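Local coordinates for protein bottromycin amidohydrolase (Streptomyces purpureus, PDB 6I5S) that probably hydrolyses the amide bond next to a thiazoline during bottromycin biosynthesis, acting as the gatekeeper amidohydrolase of the pathway with a pair of zinc ions, at residues A397-L402 with L423-F428; V43-A48 with W84-G89; R30-P35 with H134-R139; L416-G421 with D433-W438; G340-V345 with T382-D387. All blocks are in the same frame, centred on the assembly; numbering follows the deposited sequence.

Contact 1: A397-L402 with L423-F428; sequences AGRADL and LVDGVF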
# COMPACT_ATOMS: atom_id res chain seq x y z
N ALA A 397 -3.57 -7.51 -17.87
CA ALA A 397 -4.60 -8.38 -18.44
C ALA A 397 -5.55 -8.85 -17.34
O ALA A 397 -5.45 -8.41 -16.19
CB ALA A 397 -4.00 -9.59 -19.16
N GLY A 398 -6.46 -9.75 -17.68
CA GLY A 398 -7.47 -10.13 -16.71
C GLY A 398 -8.31 -8.93 -16.33
O GLY A 398 -8.80 -8.19 -17.19
N ARG A 399 -8.45 -8.70 -15.04
CA ARG A 399 -9.32 -7.64 -14.57
C ARG A 399 -8.81 -6.29 -15.08
O ARG A 399 -7.62 -5.99 -15.07
CB ARG A 399 -9.42 -7.63 -13.04
CG ARG A 399 -10.42 -6.59 -12.48
CD ARG A 399 -10.77 -6.76 -11.00
NE ARG A 399 -9.60 -6.76 -10.13
CZ ARG A 399 -9.24 -7.78 -9.35
NH1 ARG A 399 -9.96 -8.88 -9.30
NH2 ARG A 399 -8.15 -7.68 -8.60
N ALA A 400 -9.73 -5.47 -15.53
CA ALA A 400 -9.39 -4.18 -16.12
C ALA A 400 -9.23 -3.17 -15.00
O ALA A 400 -10.11 -2.36 -14.69
CB ALA A 400 -10.45 -3.77 -17.12
N ASP A 401 -8.07 -3.26 -14.35
CA ASP A 401 -7.59 -2.32 -13.35
C ASP A 401 -6.39 -1.59 -13.97
O ASP A 401 -5.29 -2.15 -14.05
CB ASP A 401 -7.15 -3.05 -12.09
CG ASP A 401 -8.25 -3.78 -11.35
OD1 ASP A 401 -9.45 -3.38 -11.36
OD2 ASP A 401 -7.91 -4.81 -10.70
N LEU A 402 -6.57 -0.34 -14.36
CA LEU A 402 -5.56 0.38 -15.14
C LEU A 402 -5.59 1.84 -14.77
O LEU A 402 -6.62 2.36 -14.36
CB LEU A 402 -5.86 0.24 -16.63
CG LEU A 402 -5.84 -1.17 -17.24
CD1 LEU A 402 -6.36 -1.13 -18.69
CD2 LEU A 402 -4.39 -1.69 -17.17
N LEU A 423 -9.37 3.18 -14.22
CA LEU A 423 -10.28 2.07 -14.53
C LEU A 423 -10.22 1.04 -13.41
O LEU A 423 -9.14 0.48 -13.14
CB LEU A 423 -9.86 1.42 -15.84
CG LEU A 423 -10.79 0.43 -16.51
CD1 LEU A 423 -12.10 1.08 -16.92
CD2 LEU A 423 -10.09 -0.10 -17.73
N VAL A 424 -11.37 0.76 -12.78
CA VAL A 424 -11.43 -0.10 -11.61
C VAL A 424 -12.43 -1.18 -11.93
O VAL A 424 -13.64 -0.90 -11.97
CB VAL A 424 -11.87 0.64 -10.34
CG1 VAL A 424 -11.75 -0.29 -9.13
CG2 VAL A 424 -11.16 1.91 -10.15
N ASP A 425 -11.95 -2.41 -12.14
CA ASP A 425 -12.84 -3.55 -12.51
C ASP A 425 -13.78 -3.09 -13.62
O ASP A 425 -14.99 -3.39 -13.61
CB ASP A 425 -13.62 -4.06 -11.28
CG ASP A 425 -14.30 -5.40 -11.52
OD1 ASP A 425 -13.93 -6.12 -12.48
OD2 ASP A 425 -15.21 -5.75 -10.71
N GLY A 426 -13.24 -2.35 -14.59
CA GLY A 426 -14.02 -1.89 -15.75
C GLY A 426 -14.78 -0.59 -15.64
O GLY A 426 -15.25 -0.07 -16.67
N VAL A 427 -14.95 -0.03 -14.44
CA VAL A 427 -15.61 1.27 -14.32
C VAL A 427 -14.56 2.35 -14.56
O VAL A 427 -13.52 2.37 -13.88
CB VAL A 427 -16.25 1.45 -12.94
CG1 VAL A 427 -16.72 2.86 -12.74
CG2 VAL A 427 -17.36 0.43 -12.71
N PHE A 428 -14.84 3.25 -15.47
CA PHE A 428 -13.88 4.31 -15.80
C PHE A 428 -14.22 5.57 -15.01
O PHE A 428 -15.23 6.22 -15.28
CB PHE A 428 -13.87 4.64 -17.29
CG PHE A 428 -12.77 5.62 -17.69
CD1 PHE A 428 -11.44 5.26 -17.60
CD2 PHE A 428 -13.07 6.91 -18.18
CE1 PHE A 428 -10.42 6.13 -17.96
CE2 PHE A 428 -12.06 7.78 -18.54
CZ PHE A 428 -10.74 7.40 -18.46

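Contact 2: V43-A48 with W84-G89; sequences VGLIDA and WYVTPG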
# COMPACT_ATOMS: atom_id res chain seq x y z
N VAL A 43 -4.00 3.78 -27.21
CA VAL A 43 -3.46 3.66 -25.87
C VAL A 43 -2.02 3.20 -25.99
O VAL A 43 -1.74 2.26 -26.74
CB VAL A 43 -4.28 2.66 -25.03
CG1 VAL A 43 -3.56 2.27 -23.75
CG2 VAL A 43 -5.65 3.23 -24.67
N GLY A 44 -1.12 3.86 -25.25
CA GLY A 44 0.23 3.37 -25.09
C GLY A 44 0.38 2.62 -23.76
O GLY A 44 0.34 3.22 -22.67
N LEU A 45 0.48 1.31 -23.82
CA LEU A 45 0.60 0.50 -22.61
C LEU A 45 2.04 0.59 -22.14
O LEU A 45 2.97 0.23 -22.88
CB LEU A 45 0.22 -0.95 -22.87
CG LEU A 45 0.46 -1.97 -21.74
CD1 LEU A 45 -0.34 -1.59 -20.52
CD2 LEU A 45 0.13 -3.42 -22.18
N ILE A 46 2.24 1.11 -20.93
CA ILE A 46 3.58 1.18 -20.36
C ILE A 46 3.92 -0.15 -19.69
O ILE A 46 3.12 -0.68 -18.90
CB ILE A 46 3.68 2.36 -19.38
CG1 ILE A 46 3.46 3.68 -20.17
CG2 ILE A 46 5.00 2.37 -18.65
CD1 ILE A 46 3.41 4.89 -19.28
N ASP A 47 5.07 -0.71 -20.05
CA ASP A 47 5.48 -2.03 -19.58
C ASP A 47 5.84 -1.95 -18.11
O ASP A 47 6.74 -1.21 -17.74
CB ASP A 47 6.68 -2.54 -20.38
CG ASP A 47 6.98 -4.01 -20.12
OD1 ASP A 47 6.14 -4.69 -19.51
OD2 ASP A 47 8.05 -4.49 -20.54
N ALA A 48 5.13 -2.71 -17.28
CA ALA A 48 5.27 -2.56 -15.83
C ALA A 48 6.70 -2.78 -15.35
O ALA A 48 7.05 -2.31 -14.26
CB ALA A 48 4.33 -3.53 -15.11
N TRP A 84 -3.62 8.24 -24.93
CA TRP A 84 -3.52 7.86 -23.53
C TRP A 84 -2.23 7.10 -23.32
O TRP A 84 -1.78 6.36 -24.20
CB TRP A 84 -4.65 6.94 -23.11
CG TRP A 84 -6.04 7.42 -23.17
CD1 TRP A 84 -6.98 7.06 -24.08
CD2 TRP A 84 -6.71 8.27 -22.23
NE1 TRP A 84 -8.18 7.64 -23.79
CE2 TRP A 84 -8.04 8.38 -22.65
CE3 TRP A 84 -6.30 8.95 -21.09
CZ2 TRP A 84 -8.96 9.17 -21.98
CZ3 TRP A 84 -7.24 9.71 -20.42
CH2 TRP A 84 -8.54 9.80 -20.85
N TYR A 85 -1.69 7.24 -22.11
CA TYR A 85 -0.65 6.36 -21.59
C TYR A 85 -1.23 5.62 -20.39
O TYR A 85 -1.88 6.24 -19.55
CB TYR A 85 0.57 7.17 -21.17
CG TYR A 85 1.22 7.93 -22.26
CD1 TYR A 85 2.26 7.39 -23.00
CD2 TYR A 85 0.79 9.21 -22.59
CE1 TYR A 85 2.88 8.13 -24.05
CE2 TYR A 85 1.40 9.93 -23.63
CZ TYR A 85 2.45 9.37 -24.33
OH TYR A 85 3.06 10.08 -25.37
N VAL A 86 -1.02 4.30 -20.33
CA VAL A 86 -1.71 3.46 -19.36
C VAL A 86 -0.71 2.61 -18.61
O VAL A 86 0.18 2.00 -19.21
CB VAL A 86 -2.75 2.58 -20.06
CG1 VAL A 86 -3.22 1.49 -19.18
CG2 VAL A 86 -3.93 3.47 -20.48
N THR A 87 -0.89 2.54 -17.30
CA THR A 87 -0.22 1.57 -16.45
C THR A 87 -1.22 0.61 -15.82
O THR A 87 -2.40 0.93 -15.69
CB THR A 87 0.57 2.27 -15.32
OG1 THR A 87 -0.33 2.88 -14.39
CG2 THR A 87 1.44 3.38 -15.90
N PRO A 88 -0.76 -0.55 -15.37
CA PRO A 88 -1.57 -1.36 -14.47
C PRO A 88 -1.94 -0.54 -13.25
O PRO A 88 -1.25 0.41 -12.85
CB PRO A 88 -0.63 -2.50 -14.09
CG PRO A 88 0.34 -2.58 -15.19
CD PRO A 88 0.58 -1.16 -15.57
N GLY A 89 -3.04 -0.92 -12.62
CA GLY A 89 -3.42 -0.28 -11.38
C GLY A 89 -2.37 -0.53 -10.31
O GLY A 89 -1.72 -1.56 -10.30

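Contact 3: R30-P35 with H134-R139; sequences RLADRP and HAVLPR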
# COMPACT_ATOMS: atom_id res chain seq x y z
N ARG A 30 -23.14 4.36 -6.42
CA ARG A 30 -23.64 4.91 -7.68
C ARG A 30 -22.68 4.63 -8.82
O ARG A 30 -23.10 4.28 -9.92
CB ARG A 30 -23.87 6.42 -7.57
CG ARG A 30 -25.12 6.81 -6.79
CD ARG A 30 -25.45 8.34 -6.92
NE ARG A 30 -24.30 9.19 -6.58
CZ ARG A 30 -24.03 9.66 -5.37
NH1 ARG A 30 -24.84 9.39 -4.36
NH2 ARG A 30 -22.93 10.38 -5.17
N LEU A 31 -21.38 4.80 -8.56
CA LEU A 31 -20.37 4.55 -9.58
C LEU A 31 -20.36 3.09 -10.03
O LEU A 31 -19.99 2.82 -11.18
CB LEU A 31 -18.98 4.99 -9.06
CG LEU A 31 -18.88 6.51 -8.90
CD1 LEU A 31 -17.66 6.86 -8.02
CD2 LEU A 31 -18.78 7.25 -10.25
N ALA A 32 -20.80 2.14 -9.17
CA ALA A 32 -20.74 0.73 -9.53
C ALA A 32 -21.82 0.37 -10.55
O ALA A 32 -21.79 -0.73 -11.11
CB ALA A 32 -20.83 -0.11 -8.28
N ASP A 33 -22.74 1.28 -10.80
CA ASP A 33 -23.76 1.10 -11.84
C ASP A 33 -23.26 1.53 -13.20
O ASP A 33 -24.03 1.55 -14.17
CB ASP A 33 -25.03 1.87 -11.48
CG ASP A 33 -25.88 1.19 -10.44
OD1 ASP A 33 -25.81 -0.05 -10.31
OD2 ASP A 33 -26.65 1.91 -9.77
N ARG A 34 -22.01 1.88 -13.32
CA ARG A 34 -21.56 2.44 -14.58
C ARG A 34 -21.21 1.33 -15.56
O ARG A 34 -21.06 0.16 -15.16
CB ARG A 34 -20.35 3.31 -14.35
CG ARG A 34 -20.69 4.63 -13.71
CD ARG A 34 -19.69 5.59 -14.14
NE ARG A 34 -20.02 6.93 -13.71
CZ ARG A 34 -19.10 7.88 -13.63
NH1 ARG A 34 -17.87 7.64 -14.03
NH2 ARG A 34 -19.41 9.09 -13.22
N PRO A 35 -21.06 1.66 -16.85
CA PRO A 35 -20.66 0.65 -17.84
C PRO A 35 -19.30 0.06 -17.50
O PRO A 35 -18.39 0.76 -17.03
CB PRO A 35 -20.62 1.44 -19.16
CG PRO A 35 -21.46 2.61 -18.92
CD PRO A 35 -21.33 2.97 -17.49
N HIS A 134 -21.01 -4.22 -6.14
CA HIS A 134 -21.99 -3.36 -5.48
C HIS A 134 -21.47 -1.97 -5.13
O HIS A 134 -22.29 -1.09 -4.84
CB HIS A 134 -22.49 -4.01 -4.19
CG HIS A 134 -23.37 -5.19 -4.43
ND1 HIS A 134 -24.13 -5.34 -5.58
CD2 HIS A 134 -23.59 -6.29 -3.68
CE1 HIS A 134 -24.81 -6.48 -5.50
NE2 HIS A 134 -24.51 -7.07 -4.35
N ALA A 135 -20.15 -1.77 -5.16
CA ALA A 135 -19.54 -0.47 -4.97
C ALA A 135 -18.19 -0.51 -5.66
O ALA A 135 -17.55 -1.57 -5.76
CB ALA A 135 -19.34 -0.15 -3.49
N VAL A 136 -17.73 0.66 -6.11
CA VAL A 136 -16.41 0.77 -6.71
C VAL A 136 -15.40 0.88 -5.58
O VAL A 136 -15.45 1.84 -4.79
CB VAL A 136 -16.35 2.00 -7.62
CG1 VAL A 136 -14.97 2.18 -8.18
CG2 VAL A 136 -17.29 1.80 -8.78
N LEU A 137 -14.49 -0.09 -5.48
CA LEU A 137 -13.49 0.00 -4.43
C LEU A 137 -12.25 -0.81 -4.84
O LEU A 137 -12.31 -1.63 -5.76
CB LEU A 137 -14.06 -0.46 -3.08
CG LEU A 137 -14.98 -1.65 -3.06
CD1 LEU A 137 -14.40 -2.76 -3.83
CD2 LEU A 137 -15.24 -2.04 -1.63
N PRO A 138 -11.11 -0.54 -4.22
CA PRO A 138 -9.91 -1.34 -4.50
C PRO A 138 -10.10 -2.75 -3.96
O PRO A 138 -10.80 -2.95 -2.95
CB PRO A 138 -8.80 -0.61 -3.74
CG PRO A 138 -9.40 0.63 -3.18
CD PRO A 138 -10.91 0.45 -3.17
N ARG A 139 -9.40 -3.69 -4.59
CA ARG A 139 -9.50 -5.09 -4.17
C ARG A 139 -8.53 -5.35 -3.01
O ARG A 139 -7.34 -5.07 -3.16
CB ARG A 139 -9.15 -5.97 -5.35
CG ARG A 139 -9.26 -7.51 -5.12
CD ARG A 139 -10.74 -7.95 -4.97
NE ARG A 139 -10.85 -9.41 -5.01
CZ ARG A 139 -11.56 -10.11 -5.89
NH1 ARG A 139 -12.28 -9.52 -6.84
NH2 ARG A 139 -11.54 -11.43 -5.81

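Contact 4: L416-G421 with D433-W438; sequences LARPDG and DLDRLW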
# COMPACT_ATOMS: atom_id res chain seq x y z
N LEU A 416 3.08 10.09 -11.28
CA LEU A 416 1.96 9.16 -11.35
C LEU A 416 0.78 9.59 -10.48
O LEU A 416 -0.30 8.97 -10.56
CB LEU A 416 2.45 7.78 -10.92
CG LEU A 416 3.48 7.11 -11.82
CD1 LEU A 416 4.31 6.10 -11.08
CD2 LEU A 416 2.76 6.43 -13.02
N ALA A 417 0.94 10.66 -9.70
CA ALA A 417 -0.00 10.98 -8.63
C ALA A 417 -1.30 11.61 -9.08
O ALA A 417 -2.23 11.67 -8.26
CB ALA A 417 0.65 11.92 -7.62
N ARG A 418 -1.42 12.09 -10.31
CA ARG A 418 -2.64 12.73 -10.75
C ARG A 418 -3.11 12.10 -12.05
O ARG A 418 -2.93 12.66 -13.14
CB ARG A 418 -2.42 14.25 -10.93
CG ARG A 418 -3.71 15.00 -10.99
CD ARG A 418 -3.48 16.45 -11.40
NE ARG A 418 -4.70 17.16 -11.20
CZ ARG A 418 -5.76 17.05 -12.00
NH1 ARG A 418 -5.70 16.24 -13.07
NH2 ARG A 418 -6.86 17.75 -11.73
N PRO A 419 -3.72 10.92 -11.97
CA PRO A 419 -4.26 10.31 -13.18
C PRO A 419 -5.30 11.21 -13.81
O PRO A 419 -5.98 11.99 -13.14
CB PRO A 419 -4.88 9.02 -12.67
CG PRO A 419 -4.23 8.70 -11.35
CD PRO A 419 -3.82 10.06 -10.80
N ASP A 420 -5.41 11.11 -15.11
CA ASP A 420 -6.57 11.61 -15.83
C ASP A 420 -7.70 10.60 -15.94
O ASP A 420 -8.76 10.93 -16.49
CB ASP A 420 -6.11 12.06 -17.22
CG ASP A 420 -5.08 13.17 -17.13
OD1 ASP A 420 -5.40 14.16 -16.46
OD2 ASP A 420 -3.96 13.02 -17.66
N GLY A 421 -7.49 9.38 -15.48
CA GLY A 421 -8.54 8.38 -15.37
C GLY A 421 -8.05 7.19 -14.60
O GLY A 421 -6.85 6.85 -14.65
N ASP A 433 -14.56 12.87 -12.31
CA ASP A 433 -14.95 11.90 -11.28
C ASP A 433 -13.92 11.85 -10.16
O ASP A 433 -14.27 11.78 -8.98
CB ASP A 433 -15.06 10.50 -11.86
CG ASP A 433 -16.21 10.34 -12.86
OD1 ASP A 433 -17.28 11.01 -12.69
OD2 ASP A 433 -16.03 9.54 -13.80
N LEU A 434 -12.64 11.88 -10.53
CA LEU A 434 -11.58 11.77 -9.52
C LEU A 434 -11.53 13.04 -8.68
O LEU A 434 -11.43 12.97 -7.45
CB LEU A 434 -10.23 11.47 -10.18
CG LEU A 434 -10.09 10.17 -10.95
CD1 LEU A 434 -8.81 10.12 -11.73
CD2 LEU A 434 -10.17 8.98 -9.99
N ASP A 435 -11.66 14.21 -9.31
CA ASP A 435 -11.73 15.46 -8.57
C ASP A 435 -12.89 15.44 -7.59
O ASP A 435 -12.77 15.93 -6.46
CB ASP A 435 -11.92 16.63 -9.53
CG ASP A 435 -10.71 16.93 -10.38
OD1 ASP A 435 -9.61 16.45 -10.14
OD2 ASP A 435 -10.90 17.74 -11.35
N ARG A 436 -14.06 14.96 -8.05
CA ARG A 436 -15.25 15.00 -7.21
C ARG A 436 -15.12 14.04 -6.02
O ARG A 436 -15.53 14.37 -4.90
CB ARG A 436 -16.47 14.64 -8.07
CG ARG A 436 -17.82 14.71 -7.38
CD ARG A 436 -18.96 14.50 -8.40
NE ARG A 436 -18.90 15.47 -9.50
CZ ARG A 436 -18.71 15.18 -10.79
NH1 ARG A 436 -18.56 13.92 -11.20
NH2 ARG A 436 -18.69 16.16 -11.68
N LEU A 437 -14.59 12.85 -6.25
CA LEU A 437 -14.37 11.89 -5.16
C LEU A 437 -13.39 12.43 -4.14
O LEU A 437 -13.63 12.37 -2.93
CB LEU A 437 -13.87 10.54 -5.69
CG LEU A 437 -14.90 9.63 -6.38
CD1 LEU A 437 -14.25 8.42 -7.08
CD2 LEU A 437 -15.82 9.15 -5.35
N TRP A 438 -12.30 13.01 -4.60
CA TRP A 438 -11.34 13.57 -3.65
C TRP A 438 -11.98 14.73 -2.88
O TRP A 438 -11.89 14.80 -1.64
CB TRP A 438 -10.07 14.00 -4.39
CG TRP A 438 -8.93 14.47 -3.52
CD1 TRP A 438 -8.36 15.71 -3.55
CD2 TRP A 438 -8.21 13.72 -2.51
NE1 TRP A 438 -7.34 15.80 -2.63
CE2 TRP A 438 -7.23 14.59 -1.98
CE3 TRP A 438 -8.29 12.42 -2.02
CZ2 TRP A 438 -6.35 14.20 -0.97
CZ3 TRP A 438 -7.40 12.04 -1.00
CH2 TRP A 438 -6.44 12.92 -0.53

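Contact 5: G340-V345 with T382-D387; sequences GARLLV and TADAYD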
# COMPACT_ATOMS: atom_id res chain seq x y z
N GLY A 340 19.02 -7.83 -6.21
CA GLY A 340 17.99 -8.69 -6.75
C GLY A 340 16.75 -8.84 -5.88
O GLY A 340 15.89 -9.66 -6.22
N ALA A 341 16.68 -8.17 -4.73
CA ALA A 341 15.44 -8.14 -3.96
C ALA A 341 14.33 -7.49 -4.79
O ALA A 341 14.57 -6.72 -5.71
CB ALA A 341 15.57 -7.35 -2.66
N ARG A 342 13.11 -7.79 -4.42
CA ARG A 342 11.93 -7.38 -5.17
C ARG A 342 11.21 -6.38 -4.29
O ARG A 342 10.44 -6.73 -3.39
CB ARG A 342 11.07 -8.61 -5.58
CG ARG A 342 11.84 -9.57 -6.50
CD ARG A 342 11.06 -10.85 -6.82
NE ARG A 342 10.05 -10.51 -7.81
CZ ARG A 342 9.21 -11.39 -8.35
NH1 ARG A 342 9.28 -12.67 -8.02
NH2 ARG A 342 8.31 -10.98 -9.23
N LEU A 343 11.39 -5.11 -4.60
CA LEU A 343 10.81 -4.08 -3.75
C LEU A 343 9.31 -3.91 -4.02
O LEU A 343 8.81 -4.20 -5.10
CB LEU A 343 11.49 -2.75 -3.98
CG LEU A 343 12.90 -2.64 -3.43
CD1 LEU A 343 13.48 -1.25 -3.87
CD2 LEU A 343 12.94 -2.74 -1.97
N LEU A 344 8.62 -3.45 -2.99
CA LEU A 344 7.18 -3.15 -3.02
C LEU A 344 6.97 -1.75 -2.48
O LEU A 344 7.79 -1.21 -1.71
CB LEU A 344 6.38 -4.18 -2.14
CG LEU A 344 6.57 -5.64 -2.51
CD1 LEU A 344 5.98 -6.54 -1.40
CD2 LEU A 344 5.83 -5.90 -3.84
N VAL A 345 5.86 -1.15 -2.87
CA VAL A 345 5.50 0.20 -2.46
C VAL A 345 4.37 0.11 -1.46
O VAL A 345 3.22 -0.14 -1.85
CB VAL A 345 5.09 1.06 -3.66
CG1 VAL A 345 4.83 2.42 -3.19
CG2 VAL A 345 6.12 1.04 -4.76
N THR A 382 3.36 -2.27 -9.14
CA THR A 382 2.39 -3.03 -9.90
C THR A 382 2.76 -4.51 -10.01
O THR A 382 2.30 -5.32 -9.19
CB THR A 382 2.18 -2.42 -11.31
OG1 THR A 382 3.40 -2.37 -12.08
CG2 THR A 382 1.62 -1.02 -11.21
N ALA A 383 3.47 -4.90 -11.08
CA ALA A 383 3.74 -6.31 -11.38
C ALA A 383 4.28 -7.10 -10.18
O ALA A 383 3.87 -8.24 -9.95
CB ALA A 383 4.73 -6.39 -12.54
N ASP A 384 5.25 -6.55 -9.43
CA ASP A 384 5.81 -7.35 -8.34
C ASP A 384 4.85 -7.44 -7.17
O ASP A 384 4.87 -8.42 -6.41
CB ASP A 384 7.15 -6.76 -7.90
CG ASP A 384 8.33 -7.36 -8.67
OD1 ASP A 384 8.09 -8.12 -9.63
OD2 ASP A 384 9.49 -7.11 -8.30
N ALA A 385 3.98 -6.45 -7.01
CA ALA A 385 2.93 -6.55 -5.98
C ALA A 385 1.88 -7.59 -6.36
O ALA A 385 1.41 -8.36 -5.51
CB ALA A 385 2.28 -5.21 -5.72
N TYR A 386 1.50 -7.66 -7.62
CA TYR A 386 0.56 -8.72 -7.99
C TYR A 386 1.21 -10.08 -7.75
O TYR A 386 0.57 -11.02 -7.30
CB TYR A 386 0.13 -8.57 -9.44
CG TYR A 386 -0.69 -7.29 -9.65
CD1 TYR A 386 -1.84 -7.06 -8.90
CD2 TYR A 386 -0.31 -6.32 -10.57
CE1 TYR A 386 -2.59 -5.91 -9.05
CE2 TYR A 386 -1.06 -5.12 -10.73
CZ TYR A 386 -2.20 -4.94 -9.95
OH TYR A 386 -3.00 -3.81 -10.07
N ASP A 387 2.51 -10.19 -8.00
CA ASP A 387 3.20 -11.47 -7.73
C ASP A 387 3.25 -11.82 -6.24
O ASP A 387 3.00 -12.98 -5.87
CB ASP A 387 4.64 -11.45 -8.30
CG ASP A 387 4.67 -11.71 -9.79
OD1 ASP A 387 3.61 -12.00 -10.38
OD2 ASP A 387 5.77 -11.64 -10.36
O HOH W 1 7.14 -14.40 -9.15
O HOH W 2 10.04 -4.55 -7.45

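Contact 1: A397-L402 with L423-F428
Leu402, the first residue of strand 402-405, forms an antiparallel hydrogen-bonded pair with Leu423 on the hairpin strand 421-424, beside the type I' turn that runs from Val424 to Val427. Leu402 N gives to Leu423 O at 3.0 Å and Leu402 O takes Leu423 N in return. Nearer the turn the ladder gives way to irregular bonds: Gly426 N reaches the carbonyl O of Ala400, itself the centre of an inverse gamma turn, and Asp401 OD1 takes Asp425 N at 2.8 Å, nearly in line with its own C-O bond. Arg399 can be followed outward from its CB. CG lies anti to the backbone N (chi1 -176°), and CG and CD both rest against Asp425 OD1, CD at 3.5 Å, while the two side chains cross at about a right angle. The chain then bends at chi3 and brings NE to Asp401 OD2, met on the syn side close to the guanidinium plane, in a 2.6 Å salt bridge. At the tip, NH1 comes close to a like charge, Arg139 NH1. Asp401 thus has one oxygen on the arginine and the other on the turn, which fixes its carboxylate; Asp425 turns its own OD1 to Arg133. Leu423 lies alongside Leu402, its CD2 meeting Leu402 CD1 at 4.0 Å and Ala400 CB at 3.7 Å.

Contact 2: V43-A48 with W84-G89
Three backbone bonds tie Gly44 and Ile46 to the strand 84-88: Gly44 N to Trp84 O at 2.8 Å and Ile46 N to Val86 O at 2.8 Å, both nearly straight, and the more bent Val86 N to Gly44 O at 2.9 Å. CA-H groups of Val43 and Tyr85 add weaker contacts to the carbonyl O of Trp84 and of Gly44. This is a parallel strand pair, 43-45 beside 84-88, within the mixed sheet, and strand 402-405 continues it antiparallel beyond 84-88. On the face bearing Val43, Leu45 and Val86, the two valines press together at CG1 of Val43 and CG2 of Val86, 3.5 Å apart. Val43 sets CG1 anti to its own N (chi1 166°), which turns the other methyl, CG2, to Trp84 CD1 at 4.1 Å. With an alanine here both methyls go, and Val86 CG2 and Trp84 CD1 would probably lose their neighbour, opening a gap beside Val86 CG2 on that face of the sheet. On the side of Tyr85, Ile46 CD1 reaches Tyr85 CB and, lying alongside, Thr87 CG2 at 4.2 Å. Further along the chain, Ala48 CB rests on Pro88 CG at 4.1 Å.

Contact 3: R30-P35 with H134-R139
Leu31 and Ala32, in the last part of helix 23-31 and the turn after it, pack on Val136 in the loop that joins helix 121-132 to strand 139-142. A type I beta turn runs from Leu31 to Arg34, closed by Arg34 N to Leu31 O, while Asp33 N reaches back to Arg30 O. Leu31 comes first: its CB meets Val136 CG2 at 3.6 Å, and its CG, anti to the carbonyl carbon (chi1 -68°), carries the rest of the side chain to Arg34, where CD2 sits 3.4 Å above the centre of one face of the guanidinium. The methyl thus covers one face of a guanidinium that is paired with Asp433 through NH1. Ala32 follows, its CB directed at the loop and set against the backbone of Ala135, 3.6 Å from the CA, as well as the carbonyl carbon of His134. These contacts are apolar, and the closeness of the two backbones, 4.9 Å between the CA atoms of Ala32 and Ala135, fits the small side chain of Ala32. Val136 also touches Leu107 of helix 100-108 and Val427 of strand 427-430, and its backbone is hydrogen-bonded to Leu28, so it joins the helix end to the body of the fold. With CG1 anti to the backbone N (chi1 177°), Val136 sends its other methyl, CG2, against the backbone of the turn, 3.5 Å from Ala32 N.

Contact 4: L416-G421 with D433-W438
Leu434 and Asp435, neighbours on helix 431-444, meet the loop 416-421 in two different ways. Leu434 CD1 meets the backbone at Pro419 O (3.7 Å) and at Gly421 CA, and also touches Pro419 CB. Asp435 faces Arg418, whose chain starts with CG anti to the backbone N (chi1 -163°) and runs extended from CG to NE. Arg418 NH2 comes within 3.4 Å of Asp435 OD1, but the oxygen stands well out of the guanidinium plane, and the two flat groups are turned 71° apart. The attraction is therefore one of charge, with no N-H aimed at the oxygen. Further out, Arg418 NH1 has Asp420 OD1 as a long partner at 4.0 Å, in the plane of the guanidinium. Arg454 positions much of this network: it forms a salt bridge with Asp435 OD1, hydrogen-bonds Pro419 O, and takes a weak bond from Arg418 NE on its own O. Asp420 is held by the backbone N of Arg406, and with Gly421 faces Phe404 as a classic beta bulge where strand 421-424 starts. A leucine methyl is thus set on the loop beside a charge network; because Arg418 and Asp435 lack a directed bond, their pairing probably tolerates some shift, and Arg454 is probably the firmer partner of Asp435.

Contact 5: G340-V345 with T382-D387
Arg342 on the short strand 342-343 and Leu344 just after it lie alongside the first turn of helix 383-388; the CA atoms of Leu344 and Ala385 come within 6.2 Å. A Schellman motif at Gly340 follows helix 316-338 and leads into the strand, an outer one of the parallel sheet 226-228, 268-270, 342-343. Arg342 bends at chi3 (77°) to bring its guanidinium edge to two carboxylates. NH2 grips Asp384 OD1 at 2.9 Å, nearly straight but from above the carboxylate plane, and Asp387 OD2 also at 2.9 Å, on its anti lone pair but more bent. NE adds a weak bond to Asp384 OD2. A water accepts from Arg342 NH1 and gives a weak bond to Asp387 OD2, while a second joins Leu343 O to Asp384 OD2. Leu344 CD2 rests on the helix backbone, 3.7 Å from Ala385 CA. Replacing Arg342 by a methionine would probably leave both acids without their shared positive charge and Asp387 freer to turn. Two acids one helix turn apart would be expected to repel each other; sharing a single cation is likely to keep both ionised and to pin the helix start to the sheet.

Overall arrangement
Contacts 1 and 2 lie about 12 Å apart, centre to centre, on the same mixed sheet, where strand 402-405 links hairpin strand 421-424 to strand 84-95. Contact 3, its centre about 11 Å from that of contact 1, sets the end of helix 23-31 against it, and contact 4 adds helix 431-444, directly after strand 427-430; an Arg34-Asp433 salt bridge joins contacts 3 and 4. Along the chain contact 2 is nested inside contact 3, whereas contacts 1 and 4 alternate. Contact 5 lies on a parallel sheet, centred about 17 Å from contact 2, with a probable Tyr386-Gly89 hydrogen bond between them. Strand 84-95 carries zinc ligand His94, and Leu344 lies about 13 Å from a zinc ion.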